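Local coordinates for alpha-catenin-like protein hmp-1 (Caenorhabditis elegans, PDB 5XA5) that is required for cell migration during body enclosure and for cell shape changes during body elongation, and binds beta-catenin, cadherin and actin filaments, at residues A[63-68]-A[135-140]; A[160-165]-A[173-178]; A[188-193]-A[204-209]; A[153-158]-A[180-185]. One frame throughout, in Å; residues are numbered along the deposited sequence. Where two conformers were deposited one is given.

Contact 1 (A[63-68]-A[135-140])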
loop_
_atom_site.group_PDB
_atom_site.type_symbol
_atom_site.label_atom_id
_atom_site.label_comp_id
_atom_site.label_asym_id
_atom_site.label_seq_id
_atom_site.Cartn_x
_atom_site.Cartn_y
_atom_site.Cartn_z
ATOM N N ALA A 63 -20.512 -3.168 5.351
ATOM C CA ALA A 63 -20.171 -3.013 6.759
ATOM C C ALA A 63 -18.836 -3.666 7.114
ATOM O O ALA A 63 -18.023 -3.076 7.828
ATOM C CB ALA A 63 -21.291 -3.582 7.641
ATOM N N ASN A 64 -18.607 -4.878 6.621
ATOM C CA ASN A 64 -17.381 -5.581 6.959
ATOM C C ASN A 64 -16.168 -4.880 6.358
ATOM O O ASN A 64 -15.096 -4.856 6.966
ATOM C CB ASN A 64 -17.436 -7.038 6.496
ATOM C CG ASN A 64 -16.244 -7.839 6.978
ATOM O OD1 ASN A 64 -15.298 -8.074 6.228
ATOM N ND2 ASN A 64 -16.271 -8.238 8.246
ATOM N N PHE A 65 -16.343 -4.311 5.167
ATOM C CA PHE A 65 -15.280 -3.543 4.527
ATOM C C PHE A 65 -14.929 -2.333 5.401
ATOM O O PHE A 65 -13.753 -2.023 5.627
ATOM C CB PHE A 65 -15.702 -3.099 3.115
ATOM C CG PHE A 65 -14.587 -2.485 2.309
ATOM C CD1 PHE A 65 -13.848 -3.255 1.427
ATOM C CD2 PHE A 65 -14.282 -1.139 2.435
ATOM C CE1 PHE A 65 -12.818 -2.694 0.683
ATOM C CE2 PHE A 65 -13.238 -0.572 1.709
ATOM C CZ PHE A 65 -12.510 -1.349 0.829
ATOM N N LEU A 66 -15.955 -1.655 5.907
ATOM C CA LEU A 66 -15.735 -0.482 6.734
ATOM C C LEU A 66 -15.057 -0.856 8.048
ATOM O O LEU A 66 -14.199 -0.122 8.530
ATOM C CB LEU A 66 -17.058 0.243 7.003
ATOM C CG LEU A 66 -17.761 0.753 5.744
ATOM C CD1 LEU A 66 -19.034 1.492 6.104
ATOM C CD2 LEU A 66 -16.839 1.654 4.929
ATOM N N GLN A 67 -15.428 -2.002 8.613
ATOM C CA GLN A 67 -14.869 -2.431 9.890
ATOM C C GLN A 67 -13.402 -2.811 9.741
ATOM O O GLN A 67 -12.559 -2.382 10.528
ATOM C CB GLN A 67 -15.663 -3.606 10.469
ATOM C CG GLN A 67 -17.038 -3.231 10.980
ATOM C CD GLN A 67 -17.896 -4.447 11.268
ATOM O OE1 GLN A 67 -17.399 -5.574 11.318
ATOM N NE2 GLN A 67 -19.191 -4.224 11.471
ATOM N N THR A 68 -13.099 -3.613 8.730
ATOM C CA THR A 68 -11.736 -4.051 8.471
ATOM C C THR A 68 -10.862 -2.858 8.084
ATOM O O THR A 68 -9.704 -2.725 8.525
ATOM C CB THR A 68 -11.722 -5.125 7.369
ATOM O OG1 THR A 68 -12.441 -6.272 7.833
ATOM C CG2 THR A 68 -10.291 -5.523 7.013
ATOM N N ALA A 135 -11.816 1.073 -5.259
ATOM C CA ALA A 135 -10.544 1.097 -5.981
ATOM C C ALA A 135 -9.683 2.293 -5.566
ATOM O O ALA A 135 -8.471 2.148 -5.375
ATOM C CB ALA A 135 -10.790 1.115 -7.486
ATOM N N LYS A 136 -10.304 3.466 -5.417
ATOM C CA LYS A 136 -9.561 4.659 -5.003
ATOM C C LYS A 136 -9.010 4.486 -3.591
ATOM O O LYS A 136 -7.898 4.937 -3.295
ATOM C CB LYS A 136 -10.440 5.914 -5.095
ATOM C CG LYS A 136 -10.523 6.470 -6.508
ATOM C CD LYS A 136 -11.523 7.605 -6.642
ATOM C CE LYS A 136 -11.597 8.072 -8.088
ATOM N NZ LYS A 136 -12.597 9.157 -8.283
ATOM N N PHE A 137 -9.766 3.811 -2.729
ATOM C CA PHE A 137 -9.293 3.537 -1.376
ATOM C C PHE A 137 -8.052 2.650 -1.402
ATOM O O PHE A 137 -7.100 2.888 -0.669
ATOM C CB PHE A 137 -10.376 2.877 -0.506
ATOM C CG PHE A 137 -9.893 2.545 0.885
ATOM C CD1 PHE A 137 -9.892 3.513 1.867
ATOM C CD2 PHE A 137 -9.446 1.273 1.212
ATOM C CE1 PHE A 137 -9.444 3.233 3.145
ATOM C CE2 PHE A 137 -9.001 0.985 2.502
ATOM C CZ PHE A 137 -8.997 1.973 3.460
ATOM N N LEU A 138 -8.064 1.628 -2.248
ATOM C CA LEU A 138 -6.930 0.723 -2.320
ATOM C C LEU A 138 -5.698 1.435 -2.849
ATOM O O LEU A 138 -4.590 1.129 -2.424
ATOM C CB LEU A 138 -7.239 -0.492 -3.197
ATOM C CG LEU A 138 -8.370 -1.388 -2.685
ATOM C CD1 LEU A 138 -8.605 -2.513 -3.658
ATOM C CD2 LEU A 138 -8.007 -1.939 -1.321
ATOM N N ILE A 139 -5.895 2.369 -3.781
ATOM C CA ILE A 139 -4.770 3.087 -4.386
ATOM C C ILE A 139 -4.133 3.987 -3.340
ATOM O O ILE A 139 -2.904 4.062 -3.214
ATOM C CB ILE A 139 -5.214 3.924 -5.599
ATOM C CG1 ILE A 139 -5.447 3.015 -6.808
ATOM C CG2 ILE A 139 -4.158 4.950 -5.968
ATOM C CD1 ILE A 139 -6.139 3.710 -7.963
ATOM N N LEU A 140 -4.984 4.662 -2.581
ATOM C CA LEU A 140 -4.507 5.488 -1.482
ATOM C C LEU A 140 -3.832 4.623 -0.416
ATOM O O LEU A 140 -2.787 4.993 0.132
ATOM C CB LEU A 140 -5.669 6.287 -0.881
ATOM C CG LEU A 140 -5.290 7.105 0.343
ATOM C CD1 LEU A 140 -4.223 8.122 -0.040
ATOM C CD2 LEU A 140 -6.527 7.787 0.906
#
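Phe-65 and Phe-137 carry this contact almost alone, meeting between two segments whose nearest CA atoms, on these same two residues, are 11.0 Å apart. The rings make an offset edge-to-face pair: the edge of Phe-65 is directed at the face of Phe-137, with the planes at 70° and the centroids 5.9 Å apart. The closest atoms are Phe-65 CZ and Phe-137 CD2, at 4.1 Å. Each ring leaves its own helix with CG opposite the backbone nitrogen (chi1 -171° in Phe-65, 178° in Phe-137), and this extension lets the two side chains reach across the distance between the backbones and slide past each other in opposite directions. Both phenylalanines are buried, and no hydrogen bond crosses between the segments.

Away from this pair the two segments separate quickly. The tip of Leu-138 stays 5.0 Å from Phe-65, measured from CD2 to CZ, and only 86 Å² is buried in all. Gln-67 and Lys-136, which take no part in the pairing, are exposed. The contact lies inside the helical bundle of this N-terminal, vinculin-family part of the protein, joining helices 51-74 and 117-165. A chain of another protein lies within reach as well, placing a polar side chain against Phe-65 and an apolar one against Leu-138. Helix 83-112 packs on Phe-65 through Leu-93 and Val-96, while helix 23-36 meets the segment 135-140, with Ile-29 on Ala-135 and Gln-28 on Leu-138.

Contact 2 (A[160-165]-A[173-178])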
loop_
_atom_site.group_PDB
_atom_site.type_symbol
_atom_site.label_atom_id
_atom_site.label_comp_id
_atom_site.label_asym_id
_atom_site.label_seq_id
_atom_site.Cartn_x
_atom_site.Cartn_y
_atom_site.Cartn_z
ATOM N N ALA A 160 22.501 5.756 10.644
ATOM C CA ALA A 160 23.779 5.935 9.945
ATOM C C ALA A 160 24.373 7.300 10.227
ATOM O O ALA A 160 25.595 7.441 10.367
ATOM C CB ALA A 160 23.610 5.746 8.459
ATOM N N HIS A 161 23.520 8.327 10.272
ATOM C CA HIS A 161 23.976 9.667 10.607
ATOM C C HIS A 161 24.676 9.666 11.964
ATOM O O HIS A 161 25.781 10.221 12.120
ATOM C CB HIS A 161 22.786 10.644 10.631
ATOM C CG HIS A 161 23.172 12.081 10.868
ATOM N ND1 HIS A 161 23.194 13.008 9.864
ATOM C CD2 HIS A 161 23.554 12.725 12.003
ATOM C CE1 HIS A 161 23.575 14.186 10.360
ATOM N NE2 HIS A 161 23.811 14.031 11.641
ATOM N N GLN A 162 24.020 9.047 12.946
ATOM C CA GLN A 162 24.564 9.010 14.290
ATOM C C GLN A 162 25.859 8.216 14.321
ATOM O O GLN A 162 26.784 8.581 15.058
ATOM C CB GLN A 162 23.535 8.418 15.264
ATOM C CG GLN A 162 22.407 9.378 15.553
ATOM C CD GLN A 162 21.332 8.760 16.420
ATOM O OE1 GLN A 162 21.633 7.990 17.326
ATOM N NE2 GLN A 162 20.078 9.136 16.181
ATOM N N MET A 163 25.935 7.155 13.505
ATOM C CA MET A 163 27.144 6.344 13.481
ATOM C C MET A 163 28.333 7.158 12.971
ATOM O O MET A 163 29.437 7.107 13.553
ATOM C CB MET A 163 26.931 5.080 12.635
ATOM C CG MET A 163 28.062 4.083 12.794
ATOM S SD MET A 163 27.772 2.511 11.959
ATOM C CE MET A 163 27.975 2.993 10.242
ATOM N N ILE A 164 28.100 7.961 11.930
ATOM C CA ILE A 164 29.120 8.811 11.338
ATOM C C ILE A 164 29.575 9.865 12.344
ATOM O O ILE A 164 30.758 10.252 12.382
ATOM C CB ILE A 164 28.564 9.480 10.056
ATOM C CG1 ILE A 164 28.327 8.409 8.991
ATOM C CG2 ILE A 164 29.506 10.566 9.551
ATOM C CD1 ILE A 164 27.512 8.887 7.794
ATOM N N GLU A 165 28.643 10.338 13.171
ATOM C CA GLU A 165 28.962 11.401 14.129
ATOM C C GLU A 165 29.541 10.889 15.448
ATOM O O GLU A 165 30.077 11.676 16.234
ATOM C CB GLU A 165 27.713 12.233 14.431
ATOM C CG GLU A 165 27.194 13.002 13.254
ATOM C CD GLU A 165 28.158 14.066 12.787
ATOM O OE1 GLU A 165 28.820 14.700 13.645
ATOM O OE2 GLU A 165 28.254 14.254 11.558
ATOM N N ASP A 173 30.144 0.780 17.505
ATOM C CA ASP A 173 29.674 -0.615 17.542
ATOM C C ASP A 173 28.204 -0.743 17.923
ATOM O O ASP A 173 27.473 -1.533 17.328
ATOM C CB ASP A 173 30.513 -1.429 18.523
ATOM C CG ASP A 173 31.865 -1.803 17.964
ATOM O OD1 ASP A 173 32.086 -1.643 16.746
ATOM O OD2 ASP A 173 32.714 -2.273 18.752
ATOM N N ASP A 174 27.767 0.023 18.922
ATOM C CA ASP A 174 26.372 -0.064 19.363
ATOM C C ASP A 174 25.425 0.444 18.288
ATOM O O ASP A 174 24.364 -0.133 18.051
ATOM C CB ASP A 174 26.153 0.717 20.658
ATOM C CG ASP A 174 26.798 0.048 21.859
ATOM O OD1 ASP A 174 27.078 -1.168 21.784
ATOM O OD2 ASP A 174 27.005 0.737 22.883
ATOM N N LEU A 175 25.801 1.536 17.631
ATOM C CA LEU A 175 24.965 2.041 16.552
ATOM C C LEU A 175 24.965 1.075 15.368
ATOM O O LEU A 175 23.935 0.895 14.745
ATOM C CB LEU A 175 25.422 3.436 16.114
ATOM C CG LEU A 175 25.079 4.506 17.156
ATOM C CD1 LEU A 175 25.889 5.765 16.862
ATOM C CD2 LEU A 175 23.588 4.815 17.132
ATOM N N TYR A 176 26.090 0.425 15.075
ATOM C CA TYR A 176 26.065 -0.499 13.953
ATOM C C TYR A 176 25.240 -1.727 14.334
ATOM O O TYR A 176 24.556 -2.286 13.483
ATOM C CB TYR A 176 27.473 -0.905 13.479
ATOM C CG TYR A 176 27.407 -1.690 12.173
ATOM C CD1 TYR A 176 26.778 -1.145 11.059
ATOM C CD2 TYR A 176 27.969 -2.963 12.056
ATOM C CE1 TYR A 176 26.684 -1.843 9.868
ATOM C CE2 TYR A 176 27.892 -3.674 10.843
ATOM C CZ TYR A 176 27.248 -3.100 9.763
ATOM O OH TYR A 176 27.144 -3.784 8.561
ATOM N N ASN A 177 25.255 -2.131 15.604
ATOM C CA ASN A 177 24.354 -3.221 16.005
ATOM C C ASN A 177 22.884 -2.893 15.692
ATOM O O ASN A 177 22.126 -3.749 15.242
ATOM C CB ASN A 177 24.517 -3.530 17.490
ATOM C CG ASN A 177 25.603 -4.552 17.750
ATOM O OD1 ASN A 177 26.021 -5.277 16.842
ATOM N ND2 ASN A 177 26.078 -4.606 18.992
ATOM N N LEU A 178 22.491 -1.647 15.914
ATOM C CA LEU A 178 21.132 -1.207 15.605
ATOM C C LEU A 178 20.932 -1.182 14.097
ATOM O O LEU A 178 19.936 -1.670 13.591
ATOM C CB LEU A 178 20.841 0.180 16.205
ATOM C CG LEU A 178 20.676 0.283 17.726
ATOM C CD1 LEU A 178 20.648 1.751 18.186
ATOM C CD2 LEU A 178 19.426 -0.442 18.192
#
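Leu-175 points its branched end at the backbone of the opposing helix and crosses the side chain of Gln-162 at about a right angle. Its CD1 lies 3.5 Å from Gln-162 O, and CD2 is 3.7 Å from Gln-162 OE1. The amide end of Gln-162 has its polar partner along its own helix, where NE2 bonds to Glu-158 OE2. Met-163 and Tyr-176, by contrast, lie side by side and point the same way. With Met-163 CG opposite the backbone nitrogen (chi1 -169°), SD comes to 3.8 Å from Tyr-176 CB. It sits 5.0 Å from the ring centroid and 66° off the ring normal, an oblique Met-aromatic contact. These pairs join the consecutive helices 117-165 and 169-196 near their turn, an antiparallel helical hairpin whose segment axes approach to 9.1 Å at 164°. Between the two pairs, Met-163 CB and Leu-175 CB meet at 4.1 Å. An alanine in place of Leu-175 would probably leave a gap over the Gln-162 carbonyl and strip the Gln-162 side chain of its apolar cover. Beyond the hairpin, Leu-220 and Thr-224 of helix 200-229 pack on Met-163, and Tyr-221 stacks on Tyr-176.

Contact 3 (A[188-193]-A[204-209])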
loop_
_atom_site.group_PDB
_atom_site.type_symbol
_atom_site.label_atom_id
_atom_site.label_comp_id
_atom_site.label_asym_id
_atom_site.label_seq_id
_atom_site.Cartn_x
_atom_site.Cartn_y
_atom_site.Cartn_z
ATOM N N ILE A 188 13.932 -6.852 3.808
ATOM C CA ILE A 188 12.785 -7.736 3.598
ATOM C C ILE A 188 11.631 -7.005 2.923
ATOM O O ILE A 188 11.076 -7.493 1.939
ATOM C CB ILE A 188 12.275 -8.336 4.923
ATOM C CG1 ILE A 188 13.347 -9.221 5.553
ATOM C CG2 ILE A 188 10.990 -9.132 4.698
ATOM C CD1 ILE A 188 13.106 -9.534 7.012
ATOM N N THR A 189 11.280 -5.822 3.426
ATOM C CA THR A 189 10.128 -5.096 2.908
ATOM C C THR A 189 10.407 -4.570 1.502
ATOM O O THR A 189 9.520 -4.544 0.642
ATOM C CB THR A 189 9.732 -3.929 3.829
ATOM O OG1 THR A 189 10.680 -2.872 3.695
ATOM C CG2 THR A 189 9.696 -4.390 5.274
ATOM N N VAL A 190 11.649 -4.165 1.250
ATOM C CA VAL A 190 11.992 -3.672 -0.080
ATOM C C VAL A 190 11.986 -4.781 -1.137
ATOM O O VAL A 190 11.541 -4.567 -2.267
ATOM C CB VAL A 190 13.362 -2.967 -0.052
ATOM C CG1 VAL A 190 13.910 -2.783 -1.450
ATOM C CG2 VAL A 190 13.201 -1.650 0.647
ATOM N N ARG A 191 12.489 -5.959 -0.786
ATOM C CA ARG A 191 12.444 -7.095 -1.712
ATOM C C ARG A 191 11.006 -7.449 -2.067
ATOM O O ARG A 191 10.698 -7.758 -3.230
ATOM C CB ARG A 191 13.155 -8.302 -1.105
ATOM C CG ARG A 191 14.658 -8.255 -1.237
ATOM C CD ARG A 191 15.308 -9.395 -0.480
ATOM N NE ARG A 191 16.760 -9.378 -0.627
ATOM C CZ ARG A 191 17.478 -10.423 -1.028
ATOM N NH1 ARG A 191 16.875 -11.567 -1.321
ATOM N NH2 ARG A 191 18.795 -10.324 -1.138
ATOM N N ARG A 192 10.127 -7.422 -1.074
ATOM C CA ARG A 192 8.718 -7.749 -1.320
ATOM C C ARG A 192 8.064 -6.672 -2.171
ATOM O O ARG A 192 7.276 -6.985 -3.069
ATOM C CB ARG A 192 7.953 -7.935 -0.010
ATOM C CG ARG A 192 8.459 -9.111 0.817
ATOM C CD ARG A 192 7.700 -9.262 2.129
ATOM N NE ARG A 192 6.393 -9.884 1.943
ATOM C CZ ARG A 192 5.238 -9.329 2.293
ATOM N NH1 ARG A 192 5.219 -8.127 2.854
ATOM N NH2 ARG A 192 4.102 -9.979 2.084
ATOM N N ARG A 193 8.407 -5.412 -1.906
ATOM C CA ARG A 193 7.892 -4.318 -2.722
ATOM C C ARG A 193 8.339 -4.476 -4.170
ATOM O O ARG A 193 7.561 -4.250 -5.106
ATOM C CB ARG A 193 8.349 -2.961 -2.158
ATOM C CG ARG A 193 7.833 -1.772 -2.941
ATOM C CD ARG A 193 6.331 -1.770 -2.892
ATOM N NE ARG A 193 5.777 -0.623 -3.598
ATOM C CZ ARG A 193 4.471 -0.373 -3.659
ATOM N NH1 ARG A 193 3.614 -1.187 -3.053
ATOM N NH2 ARG A 193 4.028 0.667 -4.345
ATOM N N ASP A 204 13.752 -2.929 -11.044
ATOM C CA ASP A 204 15.204 -3.084 -11.179
ATOM C C ASP A 204 15.945 -1.983 -10.426
ATOM O O ASP A 204 16.959 -2.252 -9.790
ATOM C CB ASP A 204 15.635 -3.084 -12.642
ATOM C CG ASP A 204 15.104 -4.282 -13.405
ATOM O OD1 ASP A 204 14.722 -5.280 -12.755
ATOM O OD2 ASP A 204 15.111 -4.234 -14.653
ATOM N N ASP A 205 15.432 -0.756 -10.496
ATOM C CA ASP A 205 16.045 0.370 -9.786
ATOM C C ASP A 205 15.985 0.179 -8.276
ATOM O O ASP A 205 16.938 0.529 -7.557
ATOM C CB ASP A 205 15.372 1.687 -10.168
ATOM C CG ASP A 205 15.787 2.183 -11.544
ATOM O OD1 ASP A 205 16.689 1.573 -12.164
ATOM O OD2 ASP A 205 15.210 3.194 -11.999
ATOM N N LEU A 206 14.863 -0.339 -7.779
ATOM C CA LEU A 206 14.715 -0.551 -6.345
ATOM C C LEU A 206 15.694 -1.623 -5.889
ATOM O O LEU A 206 16.347 -1.480 -4.848
ATOM C CB LEU A 206 13.270 -0.946 -5.991
ATOM C CG LEU A 206 12.896 -0.883 -4.506
ATOM C CD1 LEU A 206 12.969 0.543 -4.025
ATOM C CD2 LEU A 206 11.489 -1.426 -4.265
ATOM N N LEU A 207 15.813 -2.688 -6.674
ATOM C CA LEU A 207 16.729 -3.763 -6.327
ATOM C C LEU A 207 18.181 -3.300 -6.386
ATOM O O LEU A 207 19.001 -3.747 -5.587
ATOM C CB LEU A 207 16.512 -4.967 -7.250
ATOM C CG LEU A 207 15.211 -5.698 -6.903
ATOM C CD1 LEU A 207 15.016 -6.868 -7.848
ATOM C CD2 LEU A 207 15.180 -6.156 -5.438
ATOM N N ALA A 208 18.487 -2.408 -7.320
ATOM C CA ALA A 208 19.847 -1.896 -7.424
ATOM C C ALA A 208 20.186 -1.070 -6.201
ATOM O O ALA A 208 21.287 -1.187 -5.652
ATOM C CB ALA A 208 20.026 -1.077 -8.680
ATOM N N ALA A 209 19.247 -0.226 -5.784
ATOM C CA ALA A 209 19.456 0.597 -4.592
ATOM C C ALA A 209 19.568 -0.276 -3.342
ATOM O O ALA A 209 20.407 -0.006 -2.472
ATOM C CB ALA A 209 18.325 1.635 -4.449
#
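Apolar packing of Leu-206 against Val-190 forms the centre of this contact. The two side chains are inclined to each other, and the branch carbon Leu-206 CG rests 3.7 Å from Val-190 CG1. The leucine has CG on the far side of CB from its backbone nitrogen (chi1 -166°), a torsion that carries CD2 past the valine methyl to the backbone, 3.7 Å from Val-190 O.

A second kind of contact uses the aliphatic part of an arginine. Leu-206 CD2 lies 3.9 Å from Arg-193 CG and 4.1 Å from Arg-193 CB, the two side chains nearly perpendicular. Arg-193 then bends at chi2 (61°), and its guanidinium continues to helix 117-165, where NH1 forms a salt bridge with Asp-142 OD1.

Ionic pairs lie beyond this core and do not cross between the segments. Arg-191 pairs through NE with Asp-187 OD2 on its own helix, and Arg-192 NH2 bridges to an acidic side chain of another protein's chain. Val-257 of helix 234-258 and Leu-197 also cover Leu-206.

Helices 169-196 and 200-229, neighbours in the sequence, thus pack together in the vinculin-family helical bundle with no hydrogen bond between the segments. The chemistry is divided along Arg-193: its CB and CG belong to the buried apolar seam, while its charge is probably balanced by Asp-142, making one residue serve both the seam and a link to a third helix.

Contact 4 (A[153-158]-A[180-185])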
loop_
_atom_site.group_PDB
_atom_site.type_symbol
_atom_site.label_atom_id
_atom_site.label_comp_id
_atom_site.label_asym_id
_atom_site.label_seq_id
_atom_site.Cartn_x
_atom_site.Cartn_y
_atom_site.Cartn_z
ATOM N N VAL A 153 13.308 3.713 5.740
ATOM C CA VAL A 153 14.514 4.289 5.123
ATOM C C VAL A 153 15.043 5.461 5.946
ATOM O O VAL A 153 16.256 5.584 6.157
ATOM C CB VAL A 153 14.227 4.771 3.682
ATOM C CG1 VAL A 153 15.465 5.449 3.040
ATOM C CG2 VAL A 153 13.754 3.611 2.839
ATOM N N ASP A 154 14.147 6.328 6.411
ATOM C CA ASP A 154 14.549 7.481 7.212
ATOM C C ASP A 154 15.189 7.060 8.531
ATOM O O ASP A 154 16.095 7.716 9.045
ATOM C CB ASP A 154 13.339 8.369 7.522
ATOM C CG ASP A 154 12.771 9.052 6.295
ATOM O OD1 ASP A 154 13.502 9.224 5.297
ATOM O OD2 ASP A 154 11.581 9.434 6.337
ATOM N N GLU A 155 14.669 5.980 9.104
ATOM C CA GLU A 155 15.202 5.471 10.362
ATOM C C GLU A 155 16.631 4.974 10.144
ATOM O O GLU A 155 17.516 5.265 10.946
ATOM C CB GLU A 155 14.309 4.335 10.894
ATOM C CG GLU A 155 14.733 3.786 12.246
ATOM C CD GLU A 155 13.900 2.582 12.655
ATOM O OE1 GLU A 155 13.772 1.648 11.838
ATOM O OE2 GLU A 155 13.367 2.574 13.784
ATOM N N VAL A 156 16.844 4.228 9.061
ATOM C CA VAL A 156 18.193 3.762 8.701
ATOM C C VAL A 156 19.100 4.969 8.470
ATOM O O VAL A 156 20.242 5.019 8.933
ATOM C CB VAL A 156 18.167 2.874 7.457
ATOM C CG1 VAL A 156 19.569 2.607 6.928
ATOM C CG2 VAL A 156 17.477 1.566 7.800
ATOM N N ARG A 157 18.585 5.973 7.771
ATOM C CA ARG A 157 19.382 7.168 7.493
ATOM C C ARG A 157 19.847 7.855 8.777
ATOM O O ARG A 157 20.995 8.283 8.878
ATOM C CB ARG A 157 18.568 8.139 6.629
ATOM C CG ARG A 157 19.268 9.426 6.251
ATOM C CD ARG A 157 18.287 10.346 5.524
ATOM N NE ARG A 157 18.068 9.906 4.139
ATOM C CZ ARG A 157 16.914 9.491 3.630
ATOM N NH1 ARG A 157 15.808 9.438 4.371
ATOM N NH2 ARG A 157 16.872 9.129 2.359
ATOM N N GLU A 158 18.960 7.952 9.768
ATOM C CA GLU A 158 19.311 8.626 11.018
ATOM C C GLU A 158 20.297 7.818 11.853
ATOM O O GLU A 158 21.222 8.370 12.465
ATOM C CB GLU A 158 18.039 8.932 11.822
ATOM C CG GLU A 158 18.297 9.471 13.219
ATOM C CD GLU A 158 19.124 10.782 13.238
ATOM O OE1 GLU A 158 19.105 11.504 12.215
ATOM O OE2 GLU A 158 19.744 11.113 14.276
ATOM N N ILE A 180 22.347 -2.890 11.764
ATOM C CA ILE A 180 22.281 -4.226 11.173
ATOM C C ILE A 180 20.844 -4.668 11.133
ATOM O O ILE A 180 20.360 -5.106 10.080
ATOM C CB ILE A 180 23.122 -5.252 11.952
ATOM C CG1 ILE A 180 24.611 -4.990 11.683
ATOM C CG2 ILE A 180 22.768 -6.701 11.550
ATOM C CD1 ILE A 180 25.525 -5.669 12.664
ATOM N N SER A 181 20.159 -4.527 12.263
ATOM C CA SER A 181 18.780 -5.005 12.348
ATOM C C SER A 181 17.846 -4.150 11.509
ATOM O O SER A 181 16.963 -4.689 10.840
ATOM C CB SER A 181 18.315 -5.050 13.807
ATOM O OG SER A 181 18.992 -6.104 14.471
ATOM N N GLN A 182 18.045 -2.842 11.524
ATOM C CA GLN A 182 17.160 -1.968 10.764
ATOM C C GLN A 182 17.279 -2.236 9.270
ATOM O O GLN A 182 16.282 -2.224 8.539
ATOM C CB GLN A 182 17.457 -0.506 11.092
ATOM C CG GLN A 182 17.049 -0.153 12.500
ATOM C CD GLN A 182 17.501 1.221 12.914
ATOM O OE1 GLN A 182 18.237 1.876 12.192
ATOM N NE2 GLN A 182 17.027 1.680 14.068
ATOM N N ILE A 183 18.502 -2.473 8.814
ATOM C CA ILE A 183 18.720 -2.732 7.391
ATOM C C ILE A 183 18.173 -4.104 7.004
ATOM O O ILE A 183 17.626 -4.256 5.912
ATOM C CB ILE A 183 20.203 -2.625 7.041
ATOM C CG1 ILE A 183 20.615 -1.152 7.088
ATOM C CG2 ILE A 183 20.489 -3.200 5.660
ATOM C CD1 ILE A 183 22.068 -0.894 6.786
ATOM N N GLU A 184 18.298 -5.091 7.893
ATOM C CA GLU A 184 17.698 -6.393 7.620
ATOM C C GLU A 184 16.174 -6.309 7.478
ATOM O O GLU A 184 15.613 -6.923 6.569
ATOM C CB GLU A 184 18.065 -7.398 8.714
ATOM C CG GLU A 184 19.493 -7.913 8.648
ATOM C CD GLU A 184 19.730 -8.915 7.529
ATOM O OE1 GLU A 184 18.750 -9.433 6.946
ATOM O OE2 GLU A 184 20.914 -9.200 7.250
ATOM N N GLU A 185 15.530 -5.551 8.366
ATOM C CA GLU A 185 14.087 -5.300 8.316
ATOM C C GLU A 185 13.699 -4.602 7.015
ATOM O O GLU A 185 12.745 -4.987 6.335
ATOM C CB GLU A 185 13.653 -4.444 9.511
ATOM C CG GLU A 185 13.035 -5.179 10.680
ATOM C CD GLU A 185 13.266 -4.468 12.010
ATOM O OE1 GLU A 185 13.852 -3.361 12.011
ATOM O OE2 GLU A 185 12.859 -5.015 13.059
HETATM O O HOH W 1 15.871 3.910 15.767
#
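Gln-182 lies across Glu-155 where helices 117-165 and 169-196 run as an antiparallel helical hairpin, their segment axes 9.6 Å apart at closest and inclined at 156°. From its base, Gln-182 CB meets Val-156 CG2 at 3.9 Å, and the two side chains slide past each other. Gln-182 CG, anti to the carbonyl carbon (chi1 -69°), lies 3.8 Å from Glu-155 OE1 and sends an extended chain out over Glu-155. At CD the side chain reaches the flat part of the contact: the Gln-182 amide is stacked on the Glu-155 carboxylate with the planes only 6° apart, although the two side chains cross at about a right angle. Of the tip atoms, NE2 sits 3.5 Å from Glu-155 CD, a stacked approach with no direct hydrogen bond. A water links the pair weakly instead, accepting from Gln-182 NE2 at 3.0 Å and donating to Glu-155 OE2 at 3.5 Å. The other tip atom, OE1, accepts a hydrogen bond from Thr-159 OG1, a hydroxyl also bonded to Glu-155 O. An alanine at Gln-182 would probably leave Thr-159 without this partner and uncover one face of the Glu-155 carboxylate. That carboxylate is also held by Lys-152 NZ, which bridges Glu-155 OE1 and Glu-185 OE1 and probably offsets their like charges. On the buried side, where Ile-183 meets helix 200-229 and Val-156 meets Leu-251 of helix 234-258, Val-156 CG1 touches Ile-183 CG1 at 3.9 Å.

Helix 117-165 runs through contacts 1, 4 and 2, and helix 169-196 through contacts 2, 4 and 3. Contact 1 closes first along the chain; contact 2 is nested inside the loop closed by contact 4, and contact 3 follows. Contacts 2 and 4 have centres 10 Å apart and form successive levels of one helical hairpin, and contact 3 continues helix 169-196 with its centre 14 Å from that of contact 4. Contact 1 lies on the opposite side of the chain's centre, its centre 40 Å from that of contact 2. The long helix 117-165 is shared by the two groups of helices, consistent with the elongated form of this all-helical N-terminal part of the protein.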